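Local atomic coordinates of PHB depolymerase (Penicillium funiculosum, PDB entry 2D81), a protein that hydrolyses the ester bonds of the biopolyester polyhydroxybutyrate, breaking the polymer down into shorter hydroxybutyrate units. Residues 13-18 and 23-28; 198-203 and 289-294; 267-272 and 277-282. One frame throughout, in Å; residues are numbered along the deposited sequence.

In the fold
Contact 1 lies about 3 Å from the centre of the chain, where strand 13-18 of the main sheet turns into helix 20-31. Contacts 2 and 3 lie farther out and hold parts of the pocket for the bound hydroxybutyrate trimer. Their centres are about 11 Å apart and they touch, Tyr291 and Trp290 of contact 2 meeting the hairpin of contact 3, which lies between the two segments of contact 2 in sequence. Both reach the trimer: Trp290 in contact 2, and Leu278, Ser279, Pro281 and Asn282 in contact 3. Contact 1 stands about 16 Å and 22 Å, centre to centre, from contacts 2 and 3, but Gly17 CA is about 11 Å from the nearest trimer atom.

Contact 1. Residues 13-18 and 23-28; sequences VSVSGL and YMAAQL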
# COMPACT_ATOMS: atom_id res chain seq x y z
N VAL A 13 -10.33 -4.10 8.00
CA VAL A 13 -9.25 -3.23 7.55
C VAL A 13 -8.25 -3.97 6.65
O VAL A 13 -7.90 -5.12 6.90
CB VAL A 13 -8.49 -2.63 8.76
CG1 VAL A 13 -7.36 -1.73 8.28
CG2 VAL A 13 -9.46 -1.84 9.64
N SER A 14 -7.81 -3.28 5.60
CA SER A 14 -6.82 -3.83 4.67
C SER A 14 -5.99 -2.70 4.09
O SER A 14 -6.25 -1.52 4.35
CB SER A 14 -7.52 -4.59 3.54
OG SER A 14 -8.40 -3.74 2.81
N VAL A 15 -4.98 -3.05 3.29
CA VAL A 15 -4.06 -2.07 2.72
C VAL A 15 -3.49 -2.56 1.39
O VAL A 15 -3.31 -3.76 1.18
CB VAL A 15 -2.89 -1.77 3.70
CG1 VAL A 15 -2.14 -3.06 4.03
CG2 VAL A 15 -1.94 -0.75 3.09
N SER A 16 -3.20 -1.63 0.48
CA SER A 16 -2.48 -1.93 -0.76
C SER A 16 -1.64 -0.74 -1.18
O SER A 16 -1.77 0.35 -0.62
CB SER A 16 -3.46 -2.31 -1.89
OG SER A 16 -4.19 -1.18 -2.36
N GLY A 17 -0.77 -0.93 -2.16
CA GLY A 17 0.04 0.17 -2.64
C GLY A 17 0.88 -0.19 -3.85
O GLY A 17 1.00 -1.36 -4.21
N LEU A 18 1.46 0.83 -4.48
CA LEU A 18 2.28 0.65 -5.67
C LEU A 18 3.76 0.86 -5.37
O LEU A 18 4.14 1.86 -4.74
CB LEU A 18 1.86 1.63 -6.76
CG LEU A 18 2.73 1.65 -8.02
CD1 LEU A 18 2.49 0.38 -8.84
CD2 LEU A 18 2.38 2.88 -8.85
N TYR A 23 5.77 -2.23 -1.39
CA TYR A 23 6.68 -2.71 -0.36
C TYR A 23 6.11 -2.38 1.02
O TYR A 23 6.02 -3.24 1.88
CB TYR A 23 8.06 -2.08 -0.53
CG TYR A 23 9.01 -2.88 -1.40
CD1 TYR A 23 9.60 -4.05 -0.92
CD2 TYR A 23 9.33 -2.47 -2.70
CE1 TYR A 23 10.48 -4.79 -1.71
CE2 TYR A 23 10.21 -3.21 -3.50
CZ TYR A 23 10.78 -4.37 -2.99
OH TYR A 23 11.66 -5.11 -3.76
N MET A 24 5.72 -1.12 1.22
CA MET A 24 5.16 -0.68 2.50
C MET A 24 3.86 -1.42 2.84
O MET A 24 3.64 -1.78 3.99
CB MET A 24 4.92 0.84 2.48
CG MET A 24 4.33 1.43 3.76
SD MET A 24 5.28 1.07 5.27
CE MET A 24 6.62 2.26 5.13
N ALA A 25 3.00 -1.64 1.85
CA ALA A 25 1.76 -2.37 2.09
C ALA A 25 2.06 -3.76 2.66
O ALA A 25 1.43 -4.20 3.62
CB ALA A 25 0.96 -2.50 0.80
N ALA A 26 3.04 -4.44 2.08
CA ALA A 26 3.45 -5.75 2.59
C ALA A 26 4.08 -5.63 3.97
O ALA A 26 3.88 -6.50 4.82
CB ALA A 26 4.43 -6.41 1.62
N GLN A 27 4.84 -4.56 4.20
CA GLN A 27 5.41 -4.35 5.53
C GLN A 27 4.32 -4.20 6.58
O GLN A 27 4.40 -4.79 7.65
CB GLN A 27 6.34 -3.12 5.53
CG GLN A 27 7.64 -3.38 4.77
CD GLN A 27 8.58 -2.19 4.73
OE1 GLN A 27 9.71 -2.31 4.24
NE2 GLN A 27 8.13 -1.04 5.22
N LEU A 28 3.29 -3.42 6.26
CA LEU A 28 2.13 -3.28 7.15
C LEU A 28 1.35 -4.59 7.27
O LEU A 28 0.94 -4.97 8.37
CB LEU A 28 1.20 -2.18 6.64
CG LEU A 28 1.72 -0.75 6.80
CD1 LEU A 28 0.99 0.19 5.84
CD2 LEU A 28 1.54 -0.30 8.25
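Val15 and Ala25 bury the largest areas here, with Leu28 one helical turn further on. Strand 13-18 and helix 23-28 run nearly antiparallel, at 157°, and the axes of the two short segments come within 6.6 Å. Such close packing suits alanine: the lone methyl CB of Ala25 rests on the strand backbone, 3.7 Å from Ser16 C, and it also lies against the amide N of Gly17, where glycine adds no side chain between the strand and the helix. Val15 uses its two branches differently. CG2, anti to the backbone N, reaches Ala25 CB and Leu28 CD1, each at 4.1 Å, whereas CG1 lies 3.8 Å from the carbonyl Ala25 O. Leucine suits the next turn because its longer chain, crossing Val15 at about a right angle, bridges the wider gap there. The contact is thus apolar and fully buried. It belongs to a beta-alpha-beta unit, and the tight turn from strand to helix is consistent with the nucleophile elbow of alpha/beta hydrolases. On the strand's other face, Ser16 OG hydrogen-bonds to His224 and Tyr247. Val15 also packs on Phe40 of strand 39-43 and on Val225 and Leu227 of strand 221-227, the two strands that flank 13-18 in the sheet, while Leu28 touches Met303 of helix 301-314.

Contact 2. Residues 198-203 and 289-294; sequences GANGMD and GWYGSN. With RB3 ((1R)-3-{[(1R)-3-methoxy-1-methyl-3-oxopropyl]oxy}-1-methyl-3-oxopropyl (3R)-3-hydroxybutanoate), chain C.
Tyr291 meets Asn200 and Gly201 by turning its ring beside its own backbone N, with CG anti to the carbonyl carbon (chi1 -55°). Asn200 swings CG the other way, to the far side of CB from its own N (chi1 -154°), bringing its amide to the CD2-CE2 side of the ring. The amide and ring planes are 83° apart. Asn200 ND2 lies only 2.9 Å from Tyr291 CE2, so short that its placement is doubtful; Asn200 CB, 3.7 Å from Tyr291 CD2, is an ordinary apolar contact.

Asn200 O sits 3.7 Å above the centre of one ring face and accepts a hydrogen bond from Gln302. Gly201 N lies over the rim of that face, and Gly201 CA comes within 3.5 Å of Tyr291 OH. On the opposite face Trp290 CB packs 3.5 Å from the ring plane, so the ring lies between the backbone of the Ala199-Met202 turn and the CB of its own preceding residue. That turn is of type II, and Gly201, which has a positive phi, lets the ring lie against it, since a CB would point into Tyr291 CE1; Gly289 to Gly292 form a type I turn. The second turn is held by Asp286, whose carboxylate accepts the N-H groups of Gly289, Trp290 and Tyr291. Both turns lie in loops outside the central sheet of the hydrolase fold, one between strands 187-192 and 205-210, the other ahead of helix 301-314. At its far end Tyr291 OH hydrogen-bonds to Asp266 and Asn280. Trp290, the residue before it, points its indole into the ligand pocket, where CH2 lies 3.8 Å from C4B of the trimer and the six-membered ring suits this methyl group, while NE1 makes a weak hydrogen bond to Ser279 O.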
# COMPACT_ATOMS: atom_id res chain seq x y z
N GLY A 198 1.82 11.33 12.24
CA GLY A 198 2.89 11.80 11.38
C GLY A 198 4.23 11.15 11.65
O GLY A 198 4.41 10.46 12.65
N ALA A 199 5.17 11.38 10.74
CA ALA A 199 6.51 10.81 10.86
C ALA A 199 7.43 11.52 9.88
O ALA A 199 6.97 12.18 8.96
CB ALA A 199 6.48 9.32 10.57
N ASN A 200 8.73 11.37 10.08
CA ASN A 200 9.69 11.92 9.14
C ASN A 200 9.44 11.23 7.80
O ASN A 200 9.12 10.05 7.75
CB ASN A 200 11.11 11.67 9.63
CG ASN A 200 12.10 12.68 9.11
OD1 ASN A 200 11.90 13.89 9.25
ND2 ASN A 200 13.18 12.21 8.51
N GLY A 201 9.58 11.98 6.71
CA GLY A 201 9.33 11.42 5.39
C GLY A 201 7.86 11.44 5.00
O GLY A 201 7.50 11.01 3.91
N MET A 202 7.02 11.93 5.91
CA MET A 202 5.59 12.08 5.62
C MET A 202 5.16 13.54 5.60
O MET A 202 5.67 14.37 6.36
CB MET A 202 4.76 11.31 6.65
CG MET A 202 4.90 9.79 6.55
SD MET A 202 3.96 8.90 7.80
CE MET A 202 2.28 9.02 7.14
N ASP A 203 4.23 13.86 4.71
CA ASP A 203 3.79 15.24 4.50
C ASP A 203 2.97 15.72 5.70
O ASP A 203 2.64 14.94 6.59
CB ASP A 203 2.95 15.32 3.22
CG ASP A 203 2.90 16.72 2.63
OD1 ASP A 203 2.34 16.87 1.53
OD2 ASP A 203 3.42 17.66 3.26
N GLY A 289 15.12 1.69 5.18
CA GLY A 289 15.68 2.07 6.46
C GLY A 289 16.09 3.53 6.58
O GLY A 289 16.92 3.87 7.43
N TRP A 290 15.52 4.40 5.74
CA TRP A 290 15.79 5.83 5.85
C TRP A 290 15.55 6.35 7.27
O TRP A 290 16.37 7.09 7.82
CB TRP A 290 14.89 6.63 4.90
CG TRP A 290 15.29 6.62 3.46
CD1 TRP A 290 16.49 7.02 2.94
CD2 TRP A 290 14.48 6.24 2.35
NE1 TRP A 290 16.47 6.92 1.57
CE2 TRP A 290 15.25 6.44 1.18
CE3 TRP A 290 13.18 5.74 2.23
CZ2 TRP A 290 14.75 6.17 -0.09
CZ3 TRP A 290 12.68 5.47 0.96
CH2 TRP A 290 13.47 5.68 -0.19
N TYR A 291 14.43 5.96 7.85
CA TYR A 291 13.96 6.60 9.07
C TYR A 291 14.02 5.69 10.29
O TYR A 291 13.29 5.88 11.26
CB TYR A 291 12.54 7.12 8.86
CG TYR A 291 12.45 8.03 7.65
CD1 TYR A 291 11.78 7.62 6.49
CD2 TYR A 291 13.11 9.25 7.63
CE1 TYR A 291 11.78 8.42 5.35
CE2 TYR A 291 13.12 10.06 6.50
CZ TYR A 291 12.45 9.64 5.36
OH TYR A 291 12.47 10.43 4.23
N GLY A 292 14.92 4.71 10.24
CA GLY A 292 15.14 3.86 11.40
C GLY A 292 15.39 2.41 11.02
O GLY A 292 14.98 1.96 9.95
N SER A 293 16.05 1.69 11.92
CA SER A 293 16.37 0.29 11.68
C SER A 293 15.14 -0.61 11.74
O SER A 293 15.16 -1.72 11.24
CB SER A 293 17.40 -0.19 12.72
OG SER A 293 16.93 0.05 14.03
N ASN A 294 14.06 -0.11 12.35
CA ASN A 294 12.83 -0.89 12.48
C ASN A 294 11.74 -0.48 11.49
O ASN A 294 10.55 -0.66 11.76
CB ASN A 294 12.28 -0.76 13.90
CG ASN A 294 12.26 0.67 14.39
OD1 ASN A 294 11.91 1.59 13.64
ND2 ASN A 294 12.63 0.87 15.65
O1M RB3 C . 11.48 3.33 -9.20
C1A RB3 C . 10.74 3.39 -8.19
O1A RB3 C . 10.29 4.43 -7.66
C2A RB3 C . 10.37 2.05 -7.53
C3A RB3 C . 10.78 2.02 -6.06
C4A RB3 C . 10.40 0.65 -5.48
O3A RB3 C . 12.21 2.20 -5.97
C1B RB3 C . 12.57 2.95 -4.89
O1B RB3 C . 11.83 3.04 -3.91
C2B RB3 C . 13.91 3.68 -4.93
C3B RB3 C . 14.38 4.16 -3.56
C4B RB3 C . 14.64 2.99 -2.61
O3B RB3 C . 15.61 4.89 -3.72
C1C RB3 C . 15.40 6.20 -4.03
O1C RB3 C . 14.45 6.53 -4.74
C2C RB3 C . 16.38 7.26 -3.51
C3C RB3 C . 17.05 8.01 -4.66
C4C RB3 C . 18.04 9.04 -4.11
O3C RB3 C . 17.72 7.07 -5.51

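Contact 3. Residues 267-272 and 277-282; sequences YTIHAI and VLSNPN. With RB3 ((1R)-3-{[(1R)-3-methoxy-1-methyl-3-oxopropyl]oxy}-1-methyl-3-oxopropyl (3R)-3-hydroxybutanoate), chain C.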
# COMPACT_ATOMS: atom_id res chain seq x y z
N TYR A 267 15.22 15.52 0.90
CA TYR A 267 16.48 15.58 0.17
C TYR A 267 17.69 15.29 1.05
O TYR A 267 18.82 15.21 0.55
CB TYR A 267 16.64 16.96 -0.49
CG TYR A 267 15.46 17.34 -1.35
CD1 TYR A 267 14.60 18.37 -0.97
CD2 TYR A 267 15.18 16.65 -2.53
CE1 TYR A 267 13.49 18.70 -1.74
CE2 TYR A 267 14.08 16.97 -3.31
CZ TYR A 267 13.23 18.00 -2.91
OH TYR A 267 12.13 18.31 -3.68
N THR A 268 17.46 15.13 2.35
CA THR A 268 18.55 14.88 3.28
C THR A 268 19.06 13.44 3.19
O THR A 268 18.33 12.54 2.75
CB THR A 268 18.12 15.18 4.74
OG1 THR A 268 17.12 14.25 5.16
CG2 THR A 268 17.58 16.59 4.86
N ILE A 269 20.31 13.25 3.59
CA ILE A 269 20.97 11.95 3.50
C ILE A 269 20.79 11.16 4.80
O ILE A 269 20.97 11.69 5.89
CB ILE A 269 22.48 12.13 3.22
CG1 ILE A 269 22.69 12.82 1.88
CG2 ILE A 269 23.19 10.78 3.24
CD1 ILE A 269 22.13 12.05 0.69
N HIS A 270 20.45 9.88 4.66
CA HIS A 270 20.23 9.00 5.81
C HIS A 270 21.07 7.73 5.67
O HIS A 270 21.21 7.19 4.57
CB HIS A 270 18.76 8.58 5.89
CG HIS A 270 17.82 9.72 6.11
ND1 HIS A 270 17.62 10.30 7.34
CD2 HIS A 270 17.01 10.39 5.25
CE1 HIS A 270 16.74 11.28 7.23
NE2 HIS A 270 16.35 11.36 5.97
N ALA A 271 21.60 7.24 6.78
CA ALA A 271 22.15 5.89 6.81
C ALA A 271 20.99 4.93 6.62
O ALA A 271 19.93 5.08 7.24
CB ALA A 271 22.83 5.63 8.15
N ILE A 272 21.17 3.93 5.76
CA ILE A 272 20.11 2.94 5.55
C ILE A 272 20.58 1.57 6.02
O ILE A 272 21.69 1.44 6.55
CB ILE A 272 19.68 2.87 4.07
CG1 ILE A 272 20.90 2.66 3.16
CG2 ILE A 272 18.95 4.15 3.68
CD1 ILE A 272 20.52 2.43 1.70
N VAL A 277 24.59 5.14 2.66
CA VAL A 277 23.65 6.24 2.87
C VAL A 277 22.78 6.44 1.63
O VAL A 277 23.12 5.97 0.54
CB VAL A 277 24.37 7.56 3.17
CG1 VAL A 277 25.29 7.38 4.36
CG2 VAL A 277 25.15 8.01 1.94
N LEU A 278 21.67 7.15 1.81
CA LEU A 278 20.75 7.40 0.71
C LEU A 278 19.78 8.51 1.10
O LEU A 278 19.35 8.60 2.26
CB LEU A 278 19.97 6.12 0.39
CG LEU A 278 19.27 6.06 -0.97
CD1 LEU A 278 20.32 5.95 -2.07
CD2 LEU A 278 18.34 4.87 -1.02
N SER A 279 19.43 9.37 0.15
CA SER A 279 18.41 10.37 0.37
C SER A 279 17.07 9.85 -0.16
O SER A 279 17.01 8.76 -0.73
CB SER A 279 18.79 11.69 -0.33
OG SER A 279 19.05 11.49 -1.71
N ASN A 280 16.01 10.63 0.02
CA ASN A 280 14.68 10.23 -0.41
C ASN A 280 14.00 11.37 -1.18
O ASN A 280 12.89 11.78 -0.86
CB ASN A 280 13.85 9.83 0.82
CG ASN A 280 12.45 9.38 0.47
OD1 ASN A 280 12.18 8.94 -0.65
ND2 ASN A 280 11.55 9.48 1.44
N PRO A 281 14.67 11.88 -2.22
CA PRO A 281 14.15 12.98 -3.03
C PRO A 281 12.84 12.70 -3.75
O PRO A 281 12.13 13.63 -4.14
CB PRO A 281 15.30 13.25 -4.01
CG PRO A 281 15.86 11.89 -4.22
CD PRO A 281 15.91 11.34 -2.81
N ASN A 282 12.52 11.43 -3.94
CA ASN A 282 11.32 11.04 -4.69
C ASN A 282 10.08 10.87 -3.80
O ASN A 282 8.98 10.64 -4.30
CB ASN A 282 11.59 9.74 -5.46
CG ASN A 282 12.62 9.92 -6.56
OD1 ASN A 282 13.17 8.95 -7.08
ND2 ASN A 282 12.89 11.17 -6.93
O1M RB3 C . 11.48 3.33 -9.20
C1A RB3 C . 10.74 3.39 -8.19
O1A RB3 C . 10.29 4.43 -7.66
C2A RB3 C . 10.37 2.05 -7.53
C3A RB3 C . 10.78 2.02 -6.06
C4A RB3 C . 10.40 0.65 -5.48
O3A RB3 C . 12.21 2.20 -5.97
C1B RB3 C . 12.57 2.95 -4.89
O1B RB3 C . 11.83 3.04 -3.91
C2B RB3 C . 13.91 3.68 -4.93
C3B RB3 C . 14.38 4.16 -3.56
C4B RB3 C . 14.64 2.99 -2.61
O3B RB3 C . 15.61 4.89 -3.72
C1C RB3 C . 15.40 6.20 -4.03
O1C RB3 C . 14.45 6.53 -4.74
C2C RB3 C . 16.38 7.26 -3.51
C3C RB3 C . 17.05 8.01 -4.66
C4C RB3 C . 18.04 9.04 -4.11
O3C RB3 C . 17.72 7.07 -5.51
O HOH W 1 18.24 14.40 -2.13
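Leu278 meets Ile272, just past the end of strand 269-271, and the leucine continues from there to the bound trimer. Its CB lies 4.0 Å from both Ile272 CG2 and Ile272 CD1, so the branched isoleucine covers the root of the side chain. CG then stands anti to the backbone N (chi1 -162°), a torsion that carries the chain away from its neighbour strand and sets Leu278 CG against C2C of the ligand, a carbon that Ser279 O also approaches, at 3.2 Å. At the tip, Leu278 CD2 comes to 3.8 Å from the ester oxygen O3B. Leucine suits a pocket for a polyester, offering bulk without competing polar groups.

Strands 269-271 and 277-280 form a beta hairpin at the protein surface. Its hydrogen-bonded pair joins His270 and Leu278 through both backbone links: the one from Leu278 N to His270 O is 2.8 Å long, while in the other His270 N approaches from above the carbonyl plane of Leu278 O. The His270 side chain lies on the same sheet face as Leu278, and its NE2 hydrogen-bonds to Asp266. On the other face, beta-branched Ile269 and Val277 pack together, with Ser279 beside them: Ile269 CG2 presses on Val277 CB at 3.4 Å, tighter than usual van der Waals contact, and Ile269 CD1 rests 3.5 Å from Ser279 CB. Ser279 OG is linked by a water to Tyr267 O. Thr268 O is buried without a hydrogen-bonding partner, with only a CA-H...O contact from Ser279. Farther along, Pro281 CB meets the edge of the Tyr267 ring, and Pro281 CD reaches C4C of the trimer at 3.4 Å, the rigid pyrrolidine ring giving this methyl an apolar surface.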